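Local atomic coordinates of putative iron binding protein (Bordetella pertussis Tohama I, PDB entry 1Y9U), a protein that binds ferric iron through tyrosine side chains, probably as a periplasmic binding protein, and is a member of the bacterial solute-binding protein 1 family. Residues 66-69 and 70-74. Numbering follows the deposited sequence.
Sequences NLID and LVNGG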
loop_
_atom_site.group_PDB
_atom_site.type_symbol
_atom_site.label_atom_id
_atom_site.label_comp_id
_atom_site.label_asym_id
_atom_site.label_seq_id
_atom_site.Cartn_x
_atom_site.Cartn_y
_atom_site.Cartn_z
ATOM N N ASN A 66 8.704 -0.058 6.076
ATOM C CA ASN A 66 9.928 -0.565 5.462
ATOM C C ASN A 66 10.782 0.561 4.889
ATOM O O ASN A 66 12.010 0.519 4.960
ATOM C CB ASN A 66 9.614 -1.585 4.370
ATOM C CG ASN A 66 9.143 -2.918 4.924
ATOM O OD1 ASN A 66 8.310 -3.589 4.322
ATOM N ND2 ASN A 66 9.688 -3.312 6.067
ATOM N N LEU A 67 10.133 1.561 4.296
ATOM C CA LEU A 67 10.851 2.712 3.757
ATOM C C LEU A 67 11.536 3.528 4.833
ATOM O O LEU A 67 12.696 3.887 4.705
ATOM C CB LEU A 67 9.884 3.610 3.001
ATOM C CG LEU A 67 9.644 3.252 1.560
ATOM C CD1 LEU A 67 8.539 4.177 1.061
ATOM C CD2 LEU A 67 10.898 3.393 0.696
ATOM N N ILE A 68 10.809 3.816 5.906
ATOM C CA ILE A 68 11.369 4.558 7.031
ATOM C C ILE A 68 12.492 3.764 7.679
ATOM O O ILE A 68 13.482 4.343 8.107
ATOM C CB ILE A 68 10.255 4.933 8.038
ATOM C CG1 ILE A 68 9.236 5.845 7.336
ATOM C CG2 ILE A 68 10.847 5.533 9.333
ATOM C CD1 ILE A 68 8.997 7.192 7.916
ATOM N N ASP A 69 12.367 2.441 7.713
ATOM C CA ASP A 69 13.436 1.602 8.245
ATOM C C ASP A 69 14.722 1.765 7.432
ATOM O O ASP A 69 15.818 1.743 7.996
ATOM C CB ASP A 69 13.018 0.131 8.294
ATOM C CG ASP A 69 12.088 -0.179 9.460
ATOM O OD1 ASP A 69 11.662 -1.346 9.560
ATOM O OD2 ASP A 69 11.709 0.670 10.291
ATOM N N LEU A 70 14.607 1.918 6.111
ATOM C CA LEU A 70 15.793 2.162 5.283
ATOM C C LEU A 70 16.435 3.499 5.636
ATOM O O LEU A 70 17.659 3.594 5.757
ATOM C CB LEU A 70 15.451 2.158 3.790
ATOM C CG LEU A 70 14.914 0.855 3.208
ATOM C CD1 LEU A 70 14.422 1.063 1.785
ATOM C CD2 LEU A 70 15.956 -0.249 3.266
ATOM N N VAL A 71 15.612 4.523 5.827
ATOM C CA VAL A 71 16.096 5.870 6.130
ATOM C C VAL A 71 16.773 5.863 7.498
ATOM O O VAL A 71 17.919 6.306 7.641
ATOM C CB VAL A 71 14.960 6.913 6.050
ATOM C CG1 VAL A 71 15.447 8.290 6.490
ATOM C CG2 VAL A 71 14.426 6.968 4.619
ATOM N N ASN A 72 16.072 5.324 8.490
ATOM C CA ASN A 72 16.605 5.241 9.847
ATOM C C ASN A 72 17.821 4.318 9.939
ATOM O O ASN A 72 18.699 4.519 10.796
ATOM C CB ASN A 72 15.523 4.788 10.833
ATOM C CG ASN A 72 14.471 5.847 11.084
ATOM O OD1 ASN A 72 13.397 5.547 11.610
ATOM N ND2 ASN A 72 14.760 7.089 10.703
ATOM N N GLY A 73 17.895 3.330 9.049
ATOM C CA GLY A 73 19.006 2.396 8.998
ATOM C C GLY A 73 20.262 2.902 8.298
ATOM O O GLY A 73 21.261 2.171 8.223
ATOM N N GLY A 74 20.199 4.115 7.743
ATOM C CA GLY A 74 21.358 4.818 7.201
ATOM C C GLY A 74 21.774 4.453 5.789
ATOM O O GLY A 74 22.910 4.733 5.377
#
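The carbonyl oxygen of I68 accepts a hydrogen bond from the backbone N-H of N72 in a nearly straight line, N72 N to I68 O 2.8 Å with an angle of 175° at the hydrogen. CB of N72 lies against the same oxygen, 3.4 Å from I68 O. The I68 and N72 side chains lie alongside one another in the same direction: CG2 of I68 meets OD1 of N72 at 3.4 Å, a methyl-to-amide contact. That methyl stands anti to the backbone N of I68 (CG1 at chi1 -62°), which turns it to the N72 side. One residue on, G73 N hydrogen-bonds D69 O at 2.8 Å, bent to 133° at the hydrogen. This last turn of helix 64-72 closes in a Schellman motif: G74, at positive phi, ends the helical run and its N returns to V71 O at 3.2 Å. On the buried side CD2 of L67 and CD1 of L70 lie 4.4 Å apart; the L67 side chain packs on T61 and that of L70 on L59, both of strand 58-62, while L70 also packs on L43 and L44 of helix 43-50. I68 and V71 both rest on W99, and NH1 of R48 hydrogen-bonds to G73 O.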